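Interleukin-1beta (Gallus gallus, PDB 2WRY) probably acts as a secreted pro-inflammatory cytokine that binds the interleukin-1 receptor, the chain here being the C-terminal beta-trefoil part of a longer protein. Local coordinates at residues Phe110-Ser115 / Gly119-Glu124; Thr85-Gln90 / Pro129-Cys134; Phe22-Glu25 / Gln29-Ala32; Gln90-Asp95 / Thr106-Tyr111. All blocks are in the same frame, centred on the assembly; numbering follows the deposited sequence.

Contact 1 (Phe110-Ser115 / Gly119-Glu124); sequences FYRLDS and GTTRFE
Arg112 runs alongside Phe123 and crosses Thr121 on one face of a beta hairpin that strand 110-115 makes with the antiparallel strand 120-124. With CG anti to the backbone N (chi1 176°), the chain runs out straight beside the Phe123 side chain. Arg112 CB lies 4.1 Å from Phe123 CE1, and CG is 3.7 Å from Thr121 CG2. NE then gives an almost straight hydrogen bond, part of a salt bridge, to Asp114 OD1 at 2.9 Å, in the guanidinium plane and on the syn side of the carboxylate. Thr121 OG1 donates to the same oxygen from the anti side, at 2.8 Å and tilted 33° out of the carboxylate plane, so donors from both strands share OD1. With an alanine here instead of Asp114, Arg112 NE and the Thr121 hydroxyl would probably lose their shared acceptor, leaving the guanidinium freer to swing. Leu113 and Arg122, whose side chains lie on the opposite face, exchange backbone hydrogen bonds. Near the turn a G1 beta bulge sets two residues, Gly119 and Thr120, against Ser115. Strand 110-115 also pairs with strand 66-71, while Arg112, Thr121 and Phe123 pack on Leu159 of strand 157-160, and Arg112 makes a cation-pi contact with Phe12.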
# COMPACT_ATOMS: atom_id res chain seq x y z
N PHE A 110 4.79 5.38 -2.96
CA PHE A 110 5.07 4.04 -3.50
C PHE A 110 5.05 4.13 -4.99
O PHE A 110 4.34 4.95 -5.56
CB PHE A 110 4.01 3.03 -3.04
CG PHE A 110 3.95 2.86 -1.54
CD1 PHE A 110 3.28 3.79 -0.73
CD2 PHE A 110 4.58 1.77 -0.92
CE1 PHE A 110 3.23 3.63 0.67
CE2 PHE A 110 4.55 1.60 0.48
CZ PHE A 110 3.88 2.55 1.29
N TYR A 111 5.84 3.29 -5.67
CA TYR A 111 5.67 3.13 -7.11
C TYR A 111 4.72 1.99 -7.39
O TYR A 111 4.91 0.85 -6.94
CB TYR A 111 7.01 2.91 -7.78
CG TYR A 111 7.88 4.14 -7.67
CD1 TYR A 111 7.62 5.27 -8.46
CD2 TYR A 111 8.95 4.20 -6.79
CE1 TYR A 111 8.40 6.40 -8.39
CE2 TYR A 111 9.75 5.37 -6.70
CZ TYR A 111 9.46 6.45 -7.52
OH TYR A 111 10.21 7.63 -7.47
N ARG A 112 3.64 2.35 -8.07
CA ARG A 112 2.66 1.38 -8.50
C ARG A 112 3.22 0.71 -9.75
O ARG A 112 3.46 1.38 -10.76
CB ARG A 112 1.36 2.08 -8.86
CG ARG A 112 0.35 1.11 -9.41
CD ARG A 112 -1.04 1.72 -9.59
NE ARG A 112 -1.88 0.81 -10.39
CZ ARG A 112 -3.20 0.93 -10.51
NH1 ARG A 112 -3.86 1.91 -9.88
NH2 ARG A 112 -3.88 0.06 -11.26
N LEU A 113 3.44 -0.60 -9.67
CA LEU A 113 4.08 -1.33 -10.77
C LEU A 113 3.04 -2.27 -11.36
O LEU A 113 2.76 -3.33 -10.79
CB LEU A 113 5.31 -2.09 -10.27
CG LEU A 113 6.33 -1.24 -9.49
CD1 LEU A 113 7.35 -2.15 -8.84
CD2 LEU A 113 7.01 -0.31 -10.44
N ASP A 114 2.46 -1.87 -12.48
CA ASP A 114 1.44 -2.69 -13.11
C ASP A 114 2.02 -3.65 -14.15
O ASP A 114 2.97 -3.29 -14.87
CB ASP A 114 0.42 -1.82 -13.82
CG ASP A 114 -0.51 -1.08 -12.86
OD1 ASP A 114 -0.67 -1.49 -11.67
OD2 ASP A 114 -1.12 -0.09 -13.32
N SER A 115 1.44 -4.84 -14.21
CA SER A 115 1.75 -5.82 -15.23
C SER A 115 0.48 -5.84 -16.07
O SER A 115 -0.47 -6.58 -15.76
CB SER A 115 2.04 -7.17 -14.59
OG SER A 115 3.29 -7.12 -13.89
N GLY A 119 -2.99 -7.82 -15.50
CA GLY A 119 -3.83 -6.99 -14.63
C GLY A 119 -3.45 -7.04 -13.15
O GLY A 119 -4.28 -6.81 -12.28
N THR A 120 -2.20 -7.36 -12.85
CA THR A 120 -1.72 -7.41 -11.45
C THR A 120 -0.83 -6.21 -11.15
O THR A 120 -0.37 -5.52 -12.06
CB THR A 120 -0.93 -8.69 -11.15
OG1 THR A 120 0.16 -8.81 -12.08
CG2 THR A 120 -1.84 -9.93 -11.29
N THR A 121 -0.57 -5.98 -9.86
CA THR A 121 0.14 -4.79 -9.44
C THR A 121 1.03 -5.13 -8.25
O THR A 121 0.62 -5.93 -7.40
CB THR A 121 -0.89 -3.71 -8.98
OG1 THR A 121 -1.80 -3.42 -10.06
CG2 THR A 121 -0.22 -2.41 -8.47
N ARG A 122 2.22 -4.51 -8.18
CA ARG A 122 3.04 -4.53 -6.96
C ARG A 122 3.23 -3.07 -6.56
O ARG A 122 3.10 -2.14 -7.39
CB ARG A 122 4.38 -5.24 -7.19
CG ARG A 122 4.22 -6.63 -7.72
CD ARG A 122 5.45 -7.49 -7.52
NE ARG A 122 6.63 -6.94 -8.17
CZ ARG A 122 7.88 -7.40 -8.01
NH1 ARG A 122 8.14 -8.45 -7.24
NH2 ARG A 122 8.86 -6.80 -8.63
N PHE A 123 3.54 -2.87 -5.28
CA PHE A 123 3.79 -1.51 -4.76
C PHE A 123 5.14 -1.46 -4.09
O PHE A 123 5.34 -2.11 -3.06
CB PHE A 123 2.71 -1.12 -3.74
CG PHE A 123 1.35 -0.95 -4.33
CD1 PHE A 123 1.02 0.22 -4.99
CD2 PHE A 123 0.40 -1.93 -4.16
CE1 PHE A 123 -0.25 0.39 -5.54
CE2 PHE A 123 -0.89 -1.79 -4.71
CZ PHE A 123 -1.22 -0.62 -5.38
N GLU A 124 6.06 -0.70 -4.68
CA GLU A 124 7.41 -0.56 -4.14
C GLU A 124 7.56 0.75 -3.39
O GLU A 124 7.19 1.80 -3.92
CB GLU A 124 8.43 -0.61 -5.28
CG GLU A 124 9.89 -0.57 -4.77
CD GLU A 124 10.91 -0.69 -5.89
OE1 GLU A 124 10.52 -0.70 -7.09
OE2 GLU A 124 12.13 -0.75 -5.57
O HOH W 1 -2.11 -4.25 -14.08

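Contact 2 (Thr85-Gln90 / Pro129-Cys134); sequences TEPTLQ and PGWFIC
Pro87 sets the CB-CG-CD side of its ring, tilted, over one face of the Trp131 indole, joining two parts of the beta-trefoil that share no backbone bond here: the start of strand 86-93 and the chain leading into strand 132-134. These two residues bury most of the surface in the contact. Pro87 CG sits over the six-membered ring, 3.9 Å from its centroid and 18° off the ring normal, a CH-pi contact, and is offset toward the CZ2 rim. Pro87 CB stands above the middle of the same ring, 4.0 Å from Trp131 CE3, and Pro87 CD is 4.0 Å from Trp131 CH2. The indole is carried toward the proline because its CG stands anti to the carbonyl carbon, beside the backbone N (chi1 -69°). Ile145 of strand 144-146 touches both partners, and Phe128 also packs against Pro87, so the pair belongs to a wider apolar patch.

Further along, Leu89 and Ile133 make a looser second contact, with Leu89 CD2 4.4 Å from Ile133 CG2. Both also pack on Met78 of strand 76-83 and on Phe110, and Ile133 is buried. No hydrogen bond crosses between the two segments, and the association is apolar throughout. Its shortest approach is Pro87 CG to Trp131 CZ2, at 3.7 Å.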
# COMPACT_ATOMS: atom_id res chain seq x y z
N THR A 85 15.59 -0.76 13.95
CA THR A 85 16.52 -0.87 12.82
C THR A 85 15.87 -1.61 11.64
O THR A 85 16.58 -2.11 10.76
CB THR A 85 17.80 -1.64 13.22
OG1 THR A 85 17.44 -2.98 13.62
CG2 THR A 85 18.59 -0.89 14.35
N GLU A 86 14.54 -1.66 11.59
CA GLU A 86 13.87 -2.42 10.52
C GLU A 86 12.85 -1.55 9.77
O GLU A 86 12.05 -0.85 10.39
CB GLU A 86 13.16 -3.61 11.13
CG GLU A 86 14.11 -4.75 11.52
CD GLU A 86 13.40 -5.88 12.25
OE1 GLU A 86 12.36 -5.61 12.89
OE2 GLU A 86 13.89 -7.03 12.18
N PRO A 87 12.88 -1.60 8.42
CA PRO A 87 11.84 -0.93 7.63
C PRO A 87 10.48 -1.52 7.98
O PRO A 87 10.35 -2.77 8.12
CB PRO A 87 12.23 -1.28 6.18
CG PRO A 87 13.74 -1.53 6.28
CD PRO A 87 13.87 -2.27 7.55
N THR A 88 9.50 -0.64 8.14
CA THR A 88 8.19 -1.02 8.65
C THR A 88 7.11 -0.27 7.89
O THR A 88 7.28 0.91 7.58
CB THR A 88 8.10 -0.66 10.16
OG1 THR A 88 9.15 -1.37 10.85
CG2 THR A 88 6.76 -1.04 10.76
N LEU A 89 6.02 -0.97 7.59
CA LEU A 89 4.83 -0.31 7.06
C LEU A 89 4.00 0.19 8.23
O LEU A 89 3.70 -0.55 9.19
CB LEU A 89 4.02 -1.35 6.26
CG LEU A 89 2.78 -0.79 5.56
CD1 LEU A 89 3.19 0.17 4.43
CD2 LEU A 89 1.98 -1.96 5.00
N GLN A 90 3.63 1.46 8.13
CA GLN A 90 2.71 2.01 9.13
C GLN A 90 1.57 2.76 8.48
O GLN A 90 1.57 3.03 7.28
CB GLN A 90 3.43 2.85 10.16
CG GLN A 90 4.07 4.08 9.68
CD GLN A 90 4.59 4.95 10.84
OE1 GLN A 90 4.93 4.44 11.92
NE2 GLN A 90 4.65 6.24 10.61
N PRO A 129 13.58 1.81 -1.40
CA PRO A 129 13.61 1.07 -2.67
C PRO A 129 13.99 -0.40 -2.44
O PRO A 129 14.83 -0.70 -1.56
CB PRO A 129 14.68 1.81 -3.50
CG PRO A 129 14.93 3.10 -2.82
CD PRO A 129 14.38 3.05 -1.44
N GLY A 130 13.34 -1.30 -3.19
CA GLY A 130 13.57 -2.73 -2.99
C GLY A 130 12.63 -3.37 -1.99
O GLY A 130 12.60 -4.60 -1.85
N TRP A 131 11.83 -2.53 -1.31
CA TRP A 131 10.81 -3.01 -0.36
C TRP A 131 9.42 -2.84 -0.93
O TRP A 131 9.09 -1.80 -1.53
CB TRP A 131 10.94 -2.28 0.99
CG TRP A 131 12.21 -2.71 1.67
CD1 TRP A 131 13.50 -2.35 1.34
CD2 TRP A 131 12.31 -3.57 2.81
NE1 TRP A 131 14.39 -2.96 2.20
CE2 TRP A 131 13.68 -3.71 3.11
CE3 TRP A 131 11.37 -4.23 3.59
CZ2 TRP A 131 14.13 -4.51 4.16
CZ3 TRP A 131 11.79 -5.04 4.60
CH2 TRP A 131 13.18 -5.16 4.90
N PHE A 132 8.64 -3.90 -0.77
CA PHE A 132 7.32 -4.00 -1.38
C PHE A 132 6.25 -4.33 -0.38
O PHE A 132 6.48 -5.09 0.58
CB PHE A 132 7.32 -5.12 -2.45
CG PHE A 132 8.23 -4.86 -3.63
CD1 PHE A 132 7.71 -4.47 -4.85
CD2 PHE A 132 9.61 -5.06 -3.52
CE1 PHE A 132 8.57 -4.23 -5.94
CE2 PHE A 132 10.45 -4.84 -4.62
CZ PHE A 132 9.92 -4.45 -5.83
N ILE A 133 5.06 -3.78 -0.60
CA ILE A 133 3.94 -4.08 0.30
C ILE A 133 3.56 -5.55 0.15
O ILE A 133 3.40 -6.06 -0.97
CB ILE A 133 2.69 -3.20 0.01
CG1 ILE A 133 3.03 -1.71 0.16
CG2 ILE A 133 1.53 -3.66 0.92
CD1 ILE A 133 1.86 -0.80 -0.13
N CYS A 134 3.46 -6.25 1.27
CA CYS A 134 3.19 -7.68 1.21
C CYS A 134 2.20 -8.17 2.25
O CYS A 134 1.98 -7.56 3.29
CB CYS A 134 4.48 -8.50 1.33
SG CYS A 134 5.28 -8.31 2.94

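Contact 3 (Phe22-Glu25 / Gln29-Ala32); sequences FVLE and QLVA
The Phe22 ring has the methyl of Ala32 at its edge, near the ring plane, with Ala32 CB 4.2 Å from Phe22 CD1. Leu30 CD1 approaches the ring obliquely. The other flat pair, the Glu25 carboxylate and the Gln29 amide, lies side by side with planes 52° apart. Gln29 NE2 donates to Glu25 OE1 at 3.2 Å, with the oxygen in the amide plane, and the extended glutamate chain passes Val31, whose CG1 is 3.6 Å from Glu25 CD. Between these ends the strands form an antiparallel hairpin of the trefoil. Val23 and Val31 are its hydrogen-bonded pair, each N to the other's O at 2.9 Å, and Glu25 N adds a bond to Gln29 O near the turn. Their chi1 angles, -56° and -61°, turn the CG2 methyls of Val23 and Val31 against each other at 3.3 Å, closer than two methyls normally sit, so the packing here is tight. On the other face, Leu24 CD1 meets Leu30 CD2 at 4.0 Å, and both leucines pack on Leu91 of strand 86-93. The hairpin is therefore held by backbone bonds and apolar packing, with the Gln29-Glu25 bond, longer than those of the backbone, a polar addition at the turn end.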
# COMPACT_ATOMS: atom_id res chain seq x y z
N PHE A 22 -8.00 -6.52 2.53
CA PHE A 22 -7.49 -5.79 3.71
C PHE A 22 -8.66 -5.40 4.63
O PHE A 22 -9.74 -4.99 4.17
CB PHE A 22 -6.78 -4.50 3.30
CG PHE A 22 -5.51 -4.68 2.50
CD1 PHE A 22 -4.89 -5.92 2.36
CD2 PHE A 22 -4.95 -3.57 1.88
CE1 PHE A 22 -3.70 -6.03 1.59
CE2 PHE A 22 -3.77 -3.65 1.14
CZ PHE A 22 -3.14 -4.89 0.99
N VAL A 23 -8.43 -5.54 5.93
CA VAL A 23 -9.31 -4.90 6.93
C VAL A 23 -8.46 -4.10 7.90
O VAL A 23 -7.29 -4.44 8.10
CB VAL A 23 -10.26 -5.89 7.70
CG1 VAL A 23 -11.12 -6.71 6.73
CG2 VAL A 23 -9.51 -6.77 8.71
N LEU A 24 -9.05 -3.06 8.50
CA LEU A 24 -8.32 -2.26 9.49
C LEU A 24 -8.53 -2.87 10.86
O LEU A 24 -9.59 -2.69 11.49
CB LEU A 24 -8.75 -0.78 9.41
CG LEU A 24 -7.90 0.19 10.22
CD1 LEU A 24 -6.47 0.23 9.68
CD2 LEU A 24 -8.50 1.59 10.20
N GLU A 25 -7.56 -3.66 11.31
CA GLU A 25 -7.68 -4.39 12.56
C GLU A 25 -7.74 -3.44 13.74
O GLU A 25 -8.53 -3.63 14.69
CB GLU A 25 -6.52 -5.36 12.72
CG GLU A 25 -6.55 -6.12 14.05
CD GLU A 25 -5.43 -7.11 14.19
OE1 GLU A 25 -4.26 -6.67 14.36
OE2 GLU A 25 -5.72 -8.32 14.14
N GLN A 29 -3.01 -0.63 12.09
CA GLN A 29 -2.62 -1.89 11.48
C GLN A 29 -3.67 -2.48 10.56
O GLN A 29 -4.81 -2.76 10.97
CB GLN A 29 -2.30 -2.92 12.55
CG GLN A 29 -1.66 -4.17 12.03
CD GLN A 29 -0.75 -4.79 13.05
OE1 GLN A 29 0.45 -4.55 13.05
NE2 GLN A 29 -1.32 -5.60 13.95
N LEU A 30 -3.25 -2.72 9.33
CA LEU A 30 -4.06 -3.50 8.40
C LEU A 30 -3.73 -4.97 8.58
O LEU A 30 -2.58 -5.34 8.83
CB LEU A 30 -3.73 -3.13 6.96
CG LEU A 30 -4.15 -1.79 6.41
CD1 LEU A 30 -3.44 -1.63 5.06
CD2 LEU A 30 -5.66 -1.66 6.26
N VAL A 31 -4.75 -5.81 8.41
CA VAL A 31 -4.54 -7.25 8.28
C VAL A 31 -5.17 -7.72 6.97
O VAL A 31 -6.04 -7.04 6.40
CB VAL A 31 -5.09 -8.07 9.47
CG1 VAL A 31 -4.40 -7.66 10.79
CG2 VAL A 31 -6.58 -7.98 9.57
N ALA A 32 -4.71 -8.87 6.49
CA ALA A 32 -5.30 -9.46 5.29
C ALA A 32 -6.01 -10.76 5.61
O ALA A 32 -5.49 -11.63 6.30
CB ALA A 32 -4.24 -9.66 4.22

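Contact 4 (Gln90-Asp95 / Thr106-Tyr111); sequences QLEEAD and TRFIFY
Glu92 OE1 is gripped by Arg107 NE and Gln90 NE2, each at 2.7 Å, and Ser79 OG of the neighbouring strand 76-83 is a third partner. The arginine nitrogen comes on the syn side of the carboxylate, whereas the glutamine amide arrives from above its plane. Arg107 completes a side-on, two-nitrogen salt bridge through NH2, which meets Glu92 OE2 at 3.0 Å, again on the syn side. Carboxylate and guanidinium are nearly coplanar, 14° apart. Arg107 sets out with CG between the backbone N and the carbonyl carbon (chi1 73°) and then runs extended to NE, while NH1 bonds to Glu104 O, so the guanidinium is fixed on more than one side. Phe108 covers one guanidinium face, its CE2 lying 3.3 Å above the plane. The ring's far end, Phe108 CZ, touches Ala94 CB at 3.9 Å. Were Glu92 a leucine, the Arg107 charge is likely to be left without its mate and Gln90 NE2 without this acceptor. The arrangement is a salt bridge between a strand and a connecting segment: in this beta-trefoil it ties strand 86-93 to the irregular, helix-like turn at 106-108 that leads into strand 110-115.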
# COMPACT_ATOMS: atom_id res chain seq x y z
N GLN A 90 3.63 1.46 8.13
CA GLN A 90 2.71 2.01 9.13
C GLN A 90 1.57 2.76 8.48
O GLN A 90 1.57 3.03 7.28
CB GLN A 90 3.43 2.85 10.16
CG GLN A 90 4.07 4.08 9.68
CD GLN A 90 4.59 4.95 10.84
OE1 GLN A 90 4.93 4.44 11.92
NE2 GLN A 90 4.65 6.24 10.61
N LEU A 91 0.56 3.04 9.29
CA LEU A 91 -0.56 3.83 8.84
C LEU A 91 -0.53 5.10 9.68
O LEU A 91 -0.41 5.04 10.91
CB LEU A 91 -1.87 3.11 9.11
CG LEU A 91 -2.01 1.70 8.52
CD1 LEU A 91 -3.33 1.08 8.98
CD2 LEU A 91 -1.94 1.75 6.99
N GLU A 92 -0.62 6.23 9.01
CA GLU A 92 -0.55 7.52 9.68
C GLU A 92 -1.77 8.34 9.38
O GLU A 92 -2.27 8.34 8.26
CB GLU A 92 0.68 8.31 9.18
CG GLU A 92 2.02 7.67 9.46
CD GLU A 92 3.18 8.61 9.15
OE1 GLU A 92 4.25 8.11 8.74
OE2 GLU A 92 3.04 9.84 9.37
N GLU A 93 -2.26 9.05 10.41
CA GLU A 93 -3.26 10.07 10.19
C GLU A 93 -2.55 11.16 9.40
O GLU A 93 -1.57 11.77 9.88
CB GLU A 93 -3.77 10.63 11.52
CG GLU A 93 -4.59 9.65 12.32
CD GLU A 93 -4.93 10.19 13.70
OE1 GLU A 93 -5.60 11.23 13.77
OE2 GLU A 93 -4.52 9.56 14.71
N ALA A 94 -3.01 11.39 8.19
CA ALA A 94 -2.40 12.42 7.36
C ALA A 94 -3.49 12.92 6.45
O ALA A 94 -4.34 12.14 6.01
CB ALA A 94 -1.21 11.88 6.54
N ASP A 95 -3.46 14.22 6.21
CA ASP A 95 -4.33 14.83 5.20
C ASP A 95 -3.75 14.64 3.81
O ASP A 95 -2.63 14.11 3.65
CB ASP A 95 -4.58 16.29 5.56
CG ASP A 95 -5.27 16.43 6.92
OD1 ASP A 95 -6.36 15.84 7.08
OD2 ASP A 95 -4.72 17.09 7.83
N THR A 106 8.62 11.62 1.56
CA THR A 106 8.72 10.50 0.61
C THR A 106 8.27 9.16 1.23
O THR A 106 7.93 8.22 0.48
CB THR A 106 10.11 10.44 -0.04
OG1 THR A 106 10.32 11.65 -0.78
CG2 THR A 106 10.22 9.25 -0.99
N ARG A 107 8.18 9.09 2.56
CA ARG A 107 7.65 7.90 3.26
C ARG A 107 6.26 7.49 2.75
O ARG A 107 5.90 6.30 2.83
CB ARG A 107 7.61 8.11 4.79
CG ARG A 107 6.53 9.07 5.30
CD ARG A 107 6.73 9.29 6.77
NE ARG A 107 5.67 10.06 7.43
CZ ARG A 107 5.68 11.38 7.54
NH1 ARG A 107 6.64 12.10 6.95
NH2 ARG A 107 4.70 12.01 8.18
N PHE A 108 5.50 8.47 2.24
CA PHE A 108 4.14 8.20 1.77
C PHE A 108 4.07 7.73 0.34
O PHE A 108 3.00 7.33 -0.10
CB PHE A 108 3.30 9.47 1.85
CG PHE A 108 3.01 9.89 3.26
CD1 PHE A 108 2.15 9.14 4.06
CD2 PHE A 108 3.59 11.05 3.77
CE1 PHE A 108 1.85 9.53 5.37
CE2 PHE A 108 3.31 11.45 5.10
CZ PHE A 108 2.45 10.70 5.89
N ILE A 109 5.18 7.78 -0.40
CA ILE A 109 5.16 7.48 -1.83
C ILE A 109 5.58 6.03 -2.12
O ILE A 109 6.57 5.53 -1.58
CB ILE A 109 6.05 8.48 -2.65
CG1 ILE A 109 5.50 9.90 -2.54
CG2 ILE A 109 6.16 8.07 -4.13
CD1 ILE A 109 4.08 10.06 -3.10
N PHE A 110 4.79 5.38 -2.96
CA PHE A 110 5.07 4.04 -3.50
C PHE A 110 5.05 4.13 -4.99
O PHE A 110 4.34 4.95 -5.56
CB PHE A 110 4.01 3.03 -3.04
CG PHE A 110 3.95 2.86 -1.54
CD1 PHE A 110 3.28 3.79 -0.73
CD2 PHE A 110 4.58 1.77 -0.92
CE1 PHE A 110 3.23 3.63 0.67
CE2 PHE A 110 4.55 1.60 0.48
CZ PHE A 110 3.88 2.55 1.29
N TYR A 111 5.84 3.29 -5.67
CA TYR A 111 5.67 3.13 -7.11
C TYR A 111 4.72 1.99 -7.39
O TYR A 111 4.91 0.85 -6.94
CB TYR A 111 7.01 2.91 -7.78
CG TYR A 111 7.88 4.14 -7.67
CD1 TYR A 111 7.62 5.27 -8.46
CD2 TYR A 111 8.95 4.20 -6.79
CE1 TYR A 111 8.40 6.40 -8.39
CE2 TYR A 111 9.75 5.37 -6.70
CZ TYR A 111 9.46 6.45 -7.52
OH TYR A 111 10.21 7.63 -7.47

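Phe110 brings three of the contacts together: it belongs to the segments of contacts 1 and 4, and its ring packs on contact 2, with Phe110 CE2 3.7 Å from Ile133 CG1. Contacts 1 and 2, whose centres are 15 Å apart, are joined directly where Glu124 OE2 meets Gly130 N at 2.7 Å, a probable hydrogen bond. Contacts 2 and 4 follow one another along strand 86-93 and share Gln90, their centres about 12 Å apart. The nearest atoms of contact 3 stay about 7 Å from contact 1, across the centre of the chain, but contact 3 reaches contact 4 through Leu91, where Leu24 CD1 lies 3.3 Å from Leu91 CD1.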